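Local coordinates for PPC domain-containing protein (Pyrococcus horikoshii, PDB 2DT4), which is of unknown function but forms a trimer of plant- and prokaryote-conserved (PPC) domains, the domain that plant AT-hook DNA-binding proteins also carry, at residues Y12-P17 with K27-K32; E21-I26 with P86-H91; K59-I64 with G103-E108; I126-T131 with A136-L141. All blocks are in the same frame, centred on the assembly; numbering follows the deposited sequence.

Contact 1: Y12-P17 with K27-K32; sequences YLFRVP and KNFCKK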
loop_
_atom_site.group_PDB
_atom_site.type_symbol
_atom_site.label_atom_id
_atom_site.label_comp_id
_atom_site.label_asym_id
_atom_site.label_seq_id
_atom_site.Cartn_x
_atom_site.Cartn_y
_atom_site.Cartn_z
ATOM N N TYR A 12 2.826 -13.792 -6.695
ATOM C CA TYR A 12 1.934 -14.584 -5.875
ATOM C C TYR A 12 0.814 -13.775 -5.217
ATOM O O TYR A 12 0.975 -12.596 -4.912
ATOM C CB TYR A 12 2.704 -15.281 -4.747
ATOM C CG TYR A 12 3.934 -16.099 -5.147
ATOM C CD1 TYR A 12 3.861 -17.475 -5.255
ATOM C CD2 TYR A 12 5.163 -15.489 -5.381
ATOM C CE1 TYR A 12 4.974 -18.222 -5.575
ATOM C CE2 TYR A 12 6.277 -16.233 -5.677
ATOM C CZ TYR A 12 6.173 -17.593 -5.786
ATOM O OH TYR A 12 7.309 -18.343 -6.056
ATOM N N LEU A 13 -0.315 -14.434 -5.002
ATOM C CA LEU A 13 -1.459 -13.872 -4.297
ATOM C C LEU A 13 -2.096 -15.030 -3.560
ATOM O O LEU A 13 -2.443 -16.024 -4.195
ATOM C CB LEU A 13 -2.459 -13.232 -5.275
ATOM C CG LEU A 13 -3.669 -12.595 -4.574
ATOM C CD1 LEU A 13 -3.257 -11.474 -3.620
ATOM C CD2 LEU A 13 -4.658 -12.105 -5.622
ATOM N N PHE A 14 -2.210 -14.915 -2.239
ATOM C CA PHE A 14 -2.638 -16.049 -1.425
ATOM C C PHE A 14 -3.240 -15.616 -0.113
ATOM O O PHE A 14 -2.985 -14.493 0.388
ATOM C CB PHE A 14 -1.475 -17.026 -1.164
ATOM C CG PHE A 14 -0.227 -16.385 -0.623
ATOM C CD1 PHE A 14 -0.095 -16.082 0.723
ATOM C CD2 PHE A 14 0.796 -16.058 -1.470
ATOM C CE1 PHE A 14 1.063 -15.444 1.201
ATOM C CE2 PHE A 14 1.940 -15.447 -1.009
ATOM C CZ PHE A 14 2.074 -15.117 0.324
ATOM N N ARG A 15 -4.024 -16.533 0.452
ATOM C CA ARG A 15 -4.508 -16.390 1.800
ATOM C C ARG A 15 -3.687 -17.214 2.756
ATOM O O ARG A 15 -3.504 -18.412 2.568
ATOM C CB ARG A 15 -5.965 -16.811 1.920
ATOM C CG ARG A 15 -6.447 -16.669 3.331
ATOM C CD ARG A 15 -7.929 -16.610 3.464
ATOM N NE ARG A 15 -8.539 -17.888 3.175
ATOM C CZ ARG A 15 -8.837 -18.826 4.081
ATOM N NH1 ARG A 15 -9.451 -19.954 3.705
ATOM N NH2 ARG A 15 -8.490 -18.691 5.329
ATOM N N VAL A 16 -3.212 -16.544 3.795
ATOM C CA VAL A 16 -2.442 -17.171 4.847
ATOM C C VAL A 16 -3.413 -17.881 5.804
ATOM O O VAL A 16 -4.387 -17.277 6.235
ATOM C CB VAL A 16 -1.635 -16.088 5.618
ATOM C CG1 VAL A 16 -0.860 -16.713 6.748
ATOM C CG2 VAL A 16 -0.725 -15.318 4.709
ATOM N N PRO A 17 -3.156 -19.147 6.161
ATOM C CA PRO A 17 -4.033 -19.842 7.106
ATOM C C PRO A 17 -4.226 -19.139 8.447
ATOM O O PRO A 17 -3.293 -18.562 9.006
ATOM C CB PRO A 17 -3.330 -21.188 7.290
ATOM C CG PRO A 17 -2.644 -21.408 6.042
ATOM C CD PRO A 17 -2.113 -20.037 5.649
ATOM N N LYS A 27 8.154 -15.528 5.793
ATOM C CA LYS A 27 9.536 -16.023 5.791
ATOM C C LYS A 27 9.617 -17.482 5.335
ATOM O O LYS A 27 10.412 -17.832 4.442
ATOM C CB LYS A 27 10.171 -15.867 7.167
ATOM C CG LYS A 27 11.570 -16.484 7.242
ATOM C CD LYS A 27 12.276 -16.204 8.579
ATOM C CE LYS A 27 13.622 -16.877 8.595
ATOM N NZ LYS A 27 14.650 -16.384 9.584
ATOM N N ASN A 28 8.772 -18.332 5.922
ATOM C CA ASN A 28 8.775 -19.750 5.586
ATOM C C ASN A 28 8.349 -20.012 4.133
ATOM O O ASN A 28 8.860 -20.927 3.458
ATOM C CB ASN A 28 7.870 -20.501 6.579
ATOM C CG ASN A 28 8.544 -20.668 7.955
ATOM O OD1 ASN A 28 9.787 -20.622 8.051
ATOM N ND2 ASN A 28 7.746 -20.857 9.007
ATOM N N PHE A 29 7.373 -19.236 3.674
ATOM C CA PHE A 29 6.961 -19.259 2.271
ATOM C C PHE A 29 8.205 -18.972 1.371
ATOM O O PHE A 29 8.474 -19.715 0.411
ATOM C CB PHE A 29 5.813 -18.282 2.028
ATOM C CG PHE A 29 5.502 -18.056 0.587
ATOM C CD1 PHE A 29 6.144 -17.031 -0.087
ATOM C CD2 PHE A 29 4.571 -18.819 -0.095
ATOM C CE1 PHE A 29 5.861 -16.777 -1.400
ATOM C CE2 PHE A 29 4.322 -18.556 -1.437
ATOM C CZ PHE A 29 5.017 -17.547 -2.065
ATOM N N CYS A 30 8.923 -17.889 1.649
ATOM C CA CYS A 30 10.060 -17.520 0.836
ATOM C C CYS A 30 11.140 -18.600 0.930
ATOM O O CYS A 30 11.755 -18.902 -0.060
ATOM C CB CYS A 30 10.615 -16.144 1.206
ATOM S SG CYS A 30 9.466 -14.800 0.804
ATOM N N LYS A 31 11.346 -19.202 2.100
ATOM C CA LYS A 31 12.338 -20.283 2.189
ATOM C C LYS A 31 11.990 -21.442 1.289
ATOM O O LYS A 31 12.865 -21.966 0.568
ATOM C CB LYS A 31 12.516 -20.747 3.626
ATOM C CG LYS A 31 13.203 -19.735 4.471
ATOM C CD LYS A 31 13.438 -20.285 5.874
ATOM C CE LYS A 31 14.147 -19.267 6.680
ATOM N NZ LYS A 31 14.431 -19.761 8.081
ATOM N N LYS A 32 10.725 -21.830 1.309
ATOM C CA LYS A 32 10.242 -22.916 0.497
ATOM C C LYS A 32 10.404 -22.614 -0.982
ATOM O O LYS A 32 10.856 -23.465 -1.755
ATOM C CB LYS A 32 8.780 -23.218 0.802
ATOM C CG LYS A 32 8.256 -24.412 0.020
ATOM C CD LYS A 32 9.161 -25.614 0.103
ATOM C CE LYS A 32 8.535 -26.822 -0.579
ATOM N NZ LYS A 32 8.076 -26.516 -1.978
#
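Phe-29 lies on an alpha-helix, where Lys-31 N bonds back to Lys-27 O (2.9 Å), while Tyr-12 and Phe-14 face it from the extended strand 5-16. Between the two segments three aromatic rings make the contact, and no hydrogen bond crosses it. The leading atom is Phe-29 CZ, which stands over the centre of the Tyr-12 ring, 3.4 Å from Tyr-12 CD1. The planes lie at 88°, a T-shaped (edge-to-face) pair in which Phe-29 gives the edge and Tyr-12 the face. Phe-29 holds its CG anti to the backbone N (chi1 169°), which carries the ring off the helix toward the strand. Phe-14, two residues along the same strand, comes over a face of Phe-29 near its rim, Phe-14 CE2 lying 3.9 Å from Phe-29 CZ; these planes are inclined by 34°, an oblique pair. The three rings form a buried aromatic cluster between the helix 22-33 and the mixed sheet of the PPC domain, where the strand 5-16 pairs antiparallel with the strand 114-123. Leu-118 of that strand touches both Tyr-12 and Phe-29, and Ile-116 packs on Phe-14. The OH of Tyr-12 is hydrogen-bonded to Glu-33 OE2, on the last residue of the helix. Tyr-12 also belongs to an antiparallel ladder with a strand of the second subunit, which carries the sheet across the interface.

Contact 2: E21-I26 with P86-H91; sequences ELLTYI and PFVHAH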
loop_
_atom_site.group_PDB
_atom_site.type_symbol
_atom_site.label_atom_id
_atom_site.label_comp_id
_atom_site.label_asym_id
_atom_site.label_seq_id
_atom_site.Cartn_x
_atom_site.Cartn_y
_atom_site.Cartn_z
ATOM N N GLU A 21 1.547 -16.975 12.348
ATOM C CA GLU A 21 2.078 -15.657 12.705
ATOM C C GLU A 21 2.532 -15.139 11.342
ATOM O O GLU A 21 3.252 -15.823 10.609
ATOM C CB GLU A 21 3.244 -15.701 13.681
ATOM C CG GLU A 21 3.647 -14.327 14.221
ATOM C CD GLU A 21 4.412 -13.517 13.225
ATOM O OE1 GLU A 21 5.454 -14.013 12.729
ATOM O OE2 GLU A 21 3.997 -12.370 12.943
ATOM N N LEU A 22 1.976 -13.973 10.977
ATOM C CA LEU A 22 2.189 -13.475 9.615
ATOM C C LEU A 22 3.638 -13.369 9.099
ATOM O O LEU A 22 3.935 -13.799 7.972
ATOM C CB LEU A 22 1.458 -12.142 9.481
ATOM C CG LEU A 22 1.430 -11.528 8.082
ATOM C CD1 LEU A 22 0.829 -12.508 7.090
ATOM C CD2 LEU A 22 0.659 -10.204 8.108
ATOM N N LEU A 23 4.521 -12.749 9.880
ATOM C CA LEU A 23 5.916 -12.571 9.454
ATOM C C LEU A 23 6.589 -13.923 9.276
ATOM O O LEU A 23 7.289 -14.157 8.279
ATOM C CB LEU A 23 6.752 -11.662 10.389
ATOM C CG LEU A 23 6.282 -10.206 10.462
ATOM C CD1 LEU A 23 7.038 -9.521 11.577
ATOM C CD2 LEU A 23 6.488 -9.478 9.143
ATOM N N THR A 24 6.318 -14.824 10.217
ATOM C CA THR A 24 6.860 -16.171 10.184
ATOM C C THR A 24 6.419 -16.889 8.941
ATOM O O THR A 24 7.239 -17.477 8.247
ATOM C CB THR A 24 6.446 -16.912 11.455
ATOM O OG1 THR A 24 7.013 -16.239 12.586
ATOM C CG2 THR A 24 7.048 -18.321 11.486
ATOM N N TYR A 25 5.135 -16.818 8.608
ATOM C CA TYR A 25 4.633 -17.513 7.433
ATOM C C TYR A 25 5.290 -16.969 6.167
ATOM O O TYR A 25 5.711 -17.719 5.314
ATOM C CB TYR A 25 3.106 -17.376 7.326
ATOM C CG TYR A 25 2.509 -17.965 6.075
ATOM C CD1 TYR A 25 1.928 -19.229 6.072
ATOM C CD2 TYR A 25 2.539 -17.268 4.880
ATOM C CE1 TYR A 25 1.382 -19.757 4.921
ATOM C CE2 TYR A 25 1.999 -17.790 3.729
ATOM C CZ TYR A 25 1.427 -19.026 3.760
ATOM O OH TYR A 25 0.866 -19.524 2.623
ATOM N N ILE A 26 5.406 -15.651 6.057
ATOM C CA ILE A 26 5.930 -15.082 4.829
ATOM C C ILE A 26 7.393 -15.530 4.694
ATOM O O ILE A 26 7.804 -15.902 3.607
ATOM C CB ILE A 26 5.765 -13.527 4.756
ATOM C CG1 ILE A 26 4.282 -13.154 4.664
ATOM C CG2 ILE A 26 6.531 -12.976 3.540
ATOM C CD1 ILE A 26 4.019 -11.738 4.958
ATOM N N PRO A 86 16.163 -15.313 4.012
ATOM C CA PRO A 86 15.171 -14.280 3.704
ATOM C C PRO A 86 14.617 -13.705 4.990
ATOM O O PRO A 86 14.306 -14.452 5.940
ATOM C CB PRO A 86 14.088 -15.031 2.907
ATOM C CG PRO A 86 14.259 -16.427 3.237
ATOM C CD PRO A 86 15.745 -16.621 3.505
ATOM N N PHE A 87 14.464 -12.383 5.014
ATOM C CA PHE A 87 14.060 -11.622 6.179
ATOM C C PHE A 87 12.930 -10.648 5.779
ATOM O O PHE A 87 13.028 -9.924 4.782
ATOM C CB PHE A 87 15.243 -10.838 6.748
ATOM C CG PHE A 87 14.910 -10.035 7.948
ATOM C CD1 PHE A 87 14.980 -10.606 9.188
ATOM C CD2 PHE A 87 14.529 -8.702 7.849
ATOM C CE1 PHE A 87 14.683 -9.865 10.332
ATOM C CE2 PHE A 87 14.205 -7.972 8.977
ATOM C CZ PHE A 87 14.311 -8.575 10.227
ATOM N N VAL A 88 11.858 -10.671 6.558
ATOM C CA VAL A 88 10.637 -9.931 6.255
ATOM C C VAL A 88 10.573 -8.662 7.106
ATOM O O VAL A 88 10.692 -8.711 8.333
ATOM C CB VAL A 88 9.391 -10.796 6.483
ATOM C CG1 VAL A 88 8.161 -10.099 5.885
ATOM C CG2 VAL A 88 9.581 -12.179 5.872
ATOM N N HIS A 89 10.419 -7.516 6.440
ATOM C CA HIS A 89 10.285 -6.227 7.118
ATOM C C HIS A 89 9.020 -5.595 6.611
ATOM O O HIS A 89 8.886 -5.357 5.416
ATOM C CB HIS A 89 11.483 -5.328 6.870
ATOM C CG HIS A 89 11.468 -4.069 7.670
ATOM N ND1 HIS A 89 11.040 -4.037 8.983
ATOM C CD2 HIS A 89 11.788 -2.791 7.343
ATOM C CE1 HIS A 89 11.125 -2.794 9.436
ATOM N NE2 HIS A 89 11.587 -2.027 8.466
ATOM N N ALA A 90 8.078 -5.339 7.509
ATOM C CA ALA A 90 6.818 -4.718 7.115
ATOM C C ALA A 90 6.266 -3.760 8.147
ATOM O O ALA A 90 6.544 -3.874 9.331
ATOM C CB ALA A 90 5.778 -5.770 6.814
ATOM N N HIS A 91 5.450 -2.825 7.686
ATOM C CA HIS A 91 4.728 -1.878 8.546
ATOM C C HIS A 91 3.251 -2.096 8.314
ATOM O O HIS A 91 2.837 -2.509 7.235
ATOM C CB HIS A 91 5.062 -0.418 8.225
ATOM C CG HIS A 91 6.411 0.009 8.715
ATOM N ND1 HIS A 91 6.598 1.154 9.454
ATOM C CD2 HIS A 91 7.624 -0.582 8.629
ATOM C CE1 HIS A 91 7.881 1.289 9.739
ATOM N NE2 HIS A 91 8.528 0.251 9.249
#
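Val-88 rises from the strand 86-91 into the hollow between Leu-23 and Ile-26 of the helix 22-26, part of the helix-on-sheet layer of the PPC domain. Helix and strand run at 142°, their axes 8.3 Å apart. The two valine methyls share the work: Val-88 CG1 meets Leu-23 CD2 at 3.7 Å, while Val-88 CG2 sits against Ile-26 CG2 at 3.9 Å. With CG1 anti to the backbone N (chi1 -168°), that branch is turned chiefly to Leu-23, though it also nears Ile-26 CG2. Leu-23 CD2 also overhangs the small Ala-90 CB, a looser touch. An alanine here lacks both methyls, which would probably open a gap between the strand and Leu-23 and Ile-26, freeing their ends to shift. The first turn is capped by Glu-21 at the N-cap: its OE2 accepts from Leu-23 N and from Gly-109 N of the strand 106-111, and its OE1 takes two bonds from Thr-24, one from the backbone N, above the carboxylate plane, and one from Thr-24 OG1, at 2.7 Å from Glu-21 OE1 on the anti lone pair.

Contact 3: K59-I64 with G103-E108; sequences KEYKVI and GGHLVE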
loop_
_atom_site.group_PDB
_atom_site.type_symbol
_atom_site.label_atom_id
_atom_site.label_comp_id
_atom_site.label_asym_id
_atom_site.label_seq_id
_atom_site.Cartn_x
_atom_site.Cartn_y
_atom_site.Cartn_z
ATOM N N LYS A 59 18.466 2.751 20.165
ATOM C CA LYS A 59 18.763 1.757 19.122
ATOM C C LYS A 59 17.934 0.477 19.243
ATOM O O LYS A 59 18.424 -0.619 19.015
ATOM C CB LYS A 59 20.279 1.453 19.093
ATOM C CG LYS A 59 21.112 2.677 18.849
ATOM C CD LYS A 59 22.606 2.347 18.702
ATOM C CE LYS A 59 23.376 3.579 18.283
ATOM N NZ LYS A 59 24.718 3.239 17.701
ATOM N N GLU A 60 16.648 0.624 19.579
ATOM C CA GLU A 60 15.731 -0.500 19.635
ATOM C C GLU A 60 14.304 -0.012 19.462
ATOM O O GLU A 60 14.044 1.168 19.573
ATOM C CB GLU A 60 15.875 -1.269 20.960
ATOM C CG GLU A 60 15.367 -0.584 22.203
ATOM C CD GLU A 60 15.596 -1.430 23.455
ATOM O OE1 GLU A 60 14.648 -1.598 24.258
ATOM O OE2 GLU A 60 16.720 -1.957 23.625
ATOM N N TYR A 61 13.406 -0.962 19.207
ATOM C CA TYR A 61 11.994 -0.630 19.050
ATOM C C TYR A 61 11.305 -0.664 20.338
ATOM O O TYR A 61 11.442 -1.592 21.117
ATOM C CB TYR A 61 11.240 -1.634 18.177
ATOM C CG TYR A 61 11.487 -1.477 16.709
ATOM C CD1 TYR A 61 10.786 -0.561 15.979
ATOM C CD2 TYR A 61 12.429 -2.261 16.044
ATOM C CE1 TYR A 61 11.000 -0.395 14.628
ATOM C CE2 TYR A 61 12.662 -2.099 14.685
ATOM C CZ TYR A 61 11.921 -1.181 13.974
ATOM O OH TYR A 61 12.101 -1.008 12.620
ATOM N N LYS A 62 10.385 0.289 20.464
ATOM C CA LYS A 62 9.406 0.340 21.585
ATOM C C LYS A 62 8.299 -0.537 21.030
ATOM O O LYS A 62 7.784 -0.300 19.932
ATOM C CB LYS A 62 8.870 1.735 21.860
ATOM C CG LYS A 62 7.681 1.796 22.797
ATOM C CD LYS A 62 7.154 3.228 22.866
ATOM C CE LYS A 62 5.904 3.342 23.713
ATOM N NZ LYS A 62 5.542 4.778 23.856
ATOM N N VAL A 63 7.929 -1.545 21.784
ATOM C CA VAL A 63 6.948 -2.510 21.334
ATOM C C VAL A 63 5.638 -2.226 22.057
ATOM O O VAL A 63 5.593 -2.135 23.301
ATOM C CB VAL A 63 7.390 -3.952 21.573
ATOM C CG1 VAL A 63 6.308 -4.914 21.175
ATOM C CG2 VAL A 63 8.660 -4.282 20.813
ATOM N N ILE A 64 4.577 -2.032 21.274
ATOM C CA ILE A 64 3.240 -1.787 21.778
ATOM C C ILE A 64 2.362 -3.015 21.478
ATOM O O ILE A 64 2.067 -3.298 20.305
ATOM C CB ILE A 64 2.650 -0.526 21.117
ATOM C CG1 ILE A 64 3.613 0.651 21.343
ATOM C CG2 ILE A 64 1.256 -0.277 21.627
ATOM C CD1 ILE A 64 3.279 1.888 20.513
ATOM N N GLY A 103 -0.731 1.892 14.359
ATOM C CA GLY A 103 0.217 1.284 13.473
ATOM C C GLY A 103 1.657 1.587 13.761
ATOM O O GLY A 103 2.010 2.431 14.611
ATOM N N GLY A 104 2.506 0.954 12.955
ATOM C CA GLY A 104 3.932 1.114 13.081
ATOM C C GLY A 104 4.612 -0.045 12.380
ATOM O O GLY A 104 4.005 -0.711 11.535
ATOM N N HIS A 105 5.851 -0.339 12.763
ATOM C CA HIS A 105 6.541 -1.527 12.295
ATOM C C HIS A 105 5.819 -2.757 12.829
ATOM O O HIS A 105 5.443 -2.783 13.997
ATOM C CB HIS A 105 7.976 -1.471 12.820
ATOM C CG HIS A 105 8.699 -2.776 12.774
ATOM N ND1 HIS A 105 9.306 -3.336 13.877
ATOM C CD2 HIS A 105 8.933 -3.618 11.742
ATOM C CE1 HIS A 105 9.885 -4.467 13.516
ATOM N NE2 HIS A 105 9.678 -4.657 12.227
ATOM N N LEU A 106 5.641 -3.807 12.020
ATOM C CA LEU A 106 5.010 -5.020 12.506
ATOM C C LEU A 106 6.056 -5.885 13.195
ATOM O O LEU A 106 7.008 -6.320 12.577
ATOM C CB LEU A 106 4.367 -5.823 11.376
ATOM C CG LEU A 106 3.644 -7.084 11.836
ATOM C CD1 LEU A 106 2.476 -6.790 12.773
ATOM C CD2 LEU A 106 3.190 -7.871 10.618
ATOM N N VAL A 107 5.865 -6.098 14.488
ATOM C CA VAL A 107 6.740 -6.943 15.295
ATOM C C VAL A 107 6.267 -8.391 15.228
ATOM O O VAL A 107 7.079 -9.292 14.993
ATOM C CB VAL A 107 6.801 -6.449 16.760
ATOM C CG1 VAL A 107 7.618 -7.444 17.627
ATOM C CG2 VAL A 107 7.413 -5.071 16.779
ATOM N N GLU A 108 4.964 -8.611 15.408
ATOM C CA GLU A 108 4.349 -9.928 15.178
ATOM C C GLU A 108 2.848 -9.792 15.113
ATOM O O GLU A 108 2.298 -8.829 15.640
ATOM C CB GLU A 108 4.728 -10.918 16.283
ATOM C CG GLU A 108 4.274 -10.519 17.658
ATOM C CD GLU A 108 4.508 -11.613 18.713
ATOM O OE1 GLU A 108 5.660 -11.848 19.087
ATOM O OE2 GLU A 108 3.540 -12.240 19.163
#
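Tyr-61 and His-105 stack at the surface, joining the strand 60-64 of the small three-stranded antiparallel sheet of the PPC domain to the corner where the chain leaves strand 101-104 and enters strand 106-111. The aromatic contact is an offset (parallel-displaced) stack, with ring centroids 4.2 Å apart and planes inclined by 27°. The imidazole lies over the phenol face, and Tyr-61 OH lies over one face of the imidazole, offset toward its rim. His-105 carries CG anti to the backbone N (chi1 163°), bringing its ring over the tyrosine, while its CB comes within 3.7 Å of Tyr-61 CE1. The ring of His-89 meets His-105, Phe-54 makes an edge-to-face pair with Tyr-61, and Tyr-61 OH is hydrogen-bonded to a bound glycerol, probably from the crystallisation liquor. The apolar contact is slighter. Strands 60-65 and 106-111 flank strand 49-55, and Lys-50 on that middle strand touches both Val-63 and Val-107. The two valines meet through one methyl each, Val-63 CG2 to Val-107 CG2 at 4.3 Å.

Contact 4: I126-T131 with A136-L141; sequences IERKPT and ALWEEL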
loop_
_atom_site.group_PDB
_atom_site.type_symbol
_atom_site.label_atom_id
_atom_site.label_comp_id
_atom_site.label_asym_id
_atom_site.label_seq_id
_atom_site.Cartn_x
_atom_site.Cartn_y
_atom_site.Cartn_z
ATOM N N ILE A 126 21.008 -7.158 -2.513
ATOM C CA ILE A 126 20.288 -6.156 -1.737
ATOM C C ILE A 126 20.118 -6.789 -0.359
ATOM O O ILE A 126 19.223 -7.578 -0.114
ATOM C CB ILE A 126 18.957 -5.664 -2.394
ATOM C CG1 ILE A 126 18.300 -4.556 -1.583
ATOM C CG2 ILE A 126 17.993 -6.791 -2.651
ATOM C CD1 ILE A 126 17.128 -3.923 -2.306
ATOM N N GLU A 127 21.110 -6.570 0.485
ATOM C CA GLU A 127 21.185 -7.270 1.770
ATOM C C GLU A 127 21.145 -6.347 2.986
ATOM O O GLU A 127 21.776 -5.261 2.967
ATOM C CB GLU A 127 22.532 -8.009 1.721
ATOM C CG GLU A 127 22.835 -8.895 2.915
ATOM C CD GLU A 127 24.059 -9.779 2.700
ATOM O OE1 GLU A 127 24.667 -9.782 1.577
ATOM O OE2 GLU A 127 24.405 -10.468 3.687
ATOM N N ARG A 128 20.415 -6.765 4.027
ATOM C CA ARG A 128 20.357 -6.007 5.269
ATOM C C ARG A 128 21.585 -6.306 6.109
ATOM O O ARG A 128 21.854 -7.463 6.437
ATOM C CB ARG A 128 19.133 -6.340 6.087
ATOM C CG ARG A 128 17.829 -5.902 5.493
ATOM C CD ARG A 128 16.642 -6.070 6.420
ATOM N NE ARG A 128 15.428 -5.606 5.746
ATOM C CZ ARG A 128 15.093 -4.327 5.580
ATOM N NH1 ARG A 128 13.997 -4.036 4.883
ATOM N NH2 ARG A 128 15.809 -3.337 6.078
ATOM N N LYS A 129 22.340 -5.271 6.415
ATOM C CA LYS A 129 23.526 -5.407 7.260
ATOM C C LYS A 129 23.460 -4.414 8.381
ATOM O O LYS A 129 22.819 -3.361 8.265
ATOM C CB LYS A 129 24.803 -5.227 6.447
ATOM C CG LYS A 129 24.979 -6.251 5.337
ATOM C CD LYS A 129 26.253 -6.080 4.550
ATOM C CE LYS A 129 26.317 -6.997 3.343
ATOM N NZ LYS A 129 27.299 -6.570 2.293
ATOM N N PRO A 130 24.130 -4.700 9.487
ATOM C CA PRO A 130 24.133 -3.758 10.613
ATOM C C PRO A 130 24.606 -2.357 10.269
ATOM O O PRO A 130 25.477 -2.169 9.405
ATOM C CB PRO A 130 25.111 -4.412 11.598
ATOM C CG PRO A 130 25.058 -5.850 11.260
ATOM C CD PRO A 130 24.941 -5.904 9.782
ATOM N N THR A 131 24.037 -1.378 10.975
ATOM C CA THR A 131 24.412 0.022 10.800
ATOM C C THR A 131 24.541 0.661 12.186
ATOM O O THR A 131 24.124 0.115 13.186
ATOM C CB THR A 131 23.399 0.846 9.951
ATOM O OG1 THR A 131 22.170 0.966 10.673
ATOM C CG2 THR A 131 23.059 0.139 8.646
ATOM N N ALA A 136 19.174 -2.944 10.679
ATOM C CA ALA A 136 19.818 -3.711 9.603
ATOM C C ALA A 136 19.250 -3.177 8.300
ATOM O O ALA A 136 18.047 -3.306 8.056
ATOM C CB ALA A 136 19.546 -5.175 9.739
ATOM N N LEU A 137 20.110 -2.531 7.524
ATOM C CA LEU A 137 19.657 -1.868 6.281
ATOM C C LEU A 137 20.459 -2.246 5.062
ATOM O O LEU A 137 21.594 -2.700 5.156
ATOM C CB LEU A 137 19.833 -0.352 6.471
ATOM C CG LEU A 137 19.105 0.286 7.671
ATOM C CD1 LEU A 137 19.453 1.717 7.875
ATOM C CD2 LEU A 137 17.599 0.099 7.553
ATOM N N TRP A 138 19.866 -2.037 3.888
ATOM C CA TRP A 138 20.543 -2.194 2.612
ATOM C C TRP A 138 21.531 -1.045 2.395
ATOM O O TRP A 138 21.374 0.025 2.978
ATOM C CB TRP A 138 19.531 -2.092 1.460
ATOM C CG TRP A 138 18.318 -2.971 1.605
ATOM C CD1 TRP A 138 18.238 -4.180 2.187
ATOM C CD2 TRP A 138 17.003 -2.640 1.169
ATOM N NE1 TRP A 138 16.946 -4.644 2.141
ATOM C CE2 TRP A 138 16.170 -3.710 1.508
ATOM C CE3 TRP A 138 16.453 -1.550 0.497
ATOM C CZ2 TRP A 138 14.803 -3.718 1.212
ATOM C CZ3 TRP A 138 15.096 -1.535 0.240
ATOM C CH2 TRP A 138 14.289 -2.629 0.572
ATOM N N GLU A 139 22.424 -1.241 1.435
ATOM C CA GLU A 139 23.324 -0.144 1.034
ATOM C C GLU A 139 22.416 0.828 0.301
ATOM O O GLU A 139 21.585 0.416 -0.516
ATOM C CB GLU A 139 24.443 -0.669 0.123
ATOM C CG GLU A 139 25.452 0.406 -0.215
ATOM C CD GLU A 139 26.532 -0.067 -1.172
ATOM O OE1 GLU A 139 27.212 0.817 -1.749
ATOM O OE2 GLU A 139 26.657 -1.295 -1.379
ATOM N N GLU A 140 22.517 2.102 0.645
ATOM C CA GLU A 140 21.662 3.121 0.059
ATOM C C GLU A 140 21.959 3.352 -1.407
ATOM O O GLU A 140 23.074 3.062 -1.906
ATOM C CB GLU A 140 21.836 4.424 0.819
ATOM C CG GLU A 140 23.168 5.131 0.561
ATOM C CD GLU A 140 23.420 6.264 1.539
ATOM O OE1 GLU A 140 24.277 7.116 1.243
ATOM O OE2 GLU A 140 22.769 6.309 2.594
ATOM N N LEU A 141 20.962 3.941 -2.077
ATOM C CA LEU A 141 21.093 4.318 -3.483
ATOM C C LEU A 141 21.362 5.827 -3.488
ATOM O O LEU A 141 20.472 6.645 -3.284
ATOM C CB LEU A 141 19.870 3.946 -4.319
ATOM C CG LEU A 141 19.886 4.387 -5.786
ATOM C CD1 LEU A 141 21.047 3.735 -6.514
ATOM C CD2 LEU A 141 18.605 4.036 -6.480
HETATM O O HOH W 1 22.550 -3.945 -0.018
#
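Lys-129 and Leu-137 exchange two backbone hydrogen bonds, Lys-129 N to Leu-137 O at 3.0 Å and Leu-137 N to Lys-129 O at 2.9 Å, a single antiparallel bridge of the hydrogen-bonded kind. Beside it Arg-128 NH2 donates to Ala-136 O at 3.0 Å, in the carbonyl plane and nearly in the plane of its own guanidinium, and Arg-128 NH1 is hydrogen-bonded to Asn-78 OD1. A water ties Glu-127 N to Glu-139 N, accepting from both. One face of the guanidinium lies over Trp-138 NE1, the planes 34° apart, while the opposite indole face receives Ile-126: CG1 makes a CH-pi contact 3.6 Å from the centroid of the five-membered ring, and CD1 covers the six-membered part. Arg-128 thus covers its face more loosely and obliquely than Ile-126; Trp-138 NE1 is hydrogen-bonded to Ser-80 OG. Thr-131 CG2 packs on Leu-137 CB at 3.9 Å. A leucine in place of the arginine would probably leave Ala-136 O and Asn-78 OD1 without this donor and Glu-115 of the third subunit without its salt-bridge mate. The C-terminal tail folds back on the short, weakly bonded strand about 127-128, paired parallel with strand 69-82, and Trp-138 packs on Phe-14 of the third subunit.

From the N terminus, contact 1 closes the short loop from strand 5-16 into helix 22-33, seating the helix on the sheet. Contact 2 starts inside that loop, at 21-26, and closes some sixty residues later on strand 85-95; the two cross and share the helix. Contact 3 opens within the span of contact 2 and ends beyond it, so these cross, and Ala-90 O lies 2.8 Å from Leu-106 N, a probable hydrogen bond. It ties the three-stranded sheet to the main one. Contact 4 follows in series, a local C-terminal loop closed by one antiparallel bridge, reaching contact 2 where Arg-128 packs on Phe-87 and His-89. Contacts 2, 3 and 4 touch the third subunit.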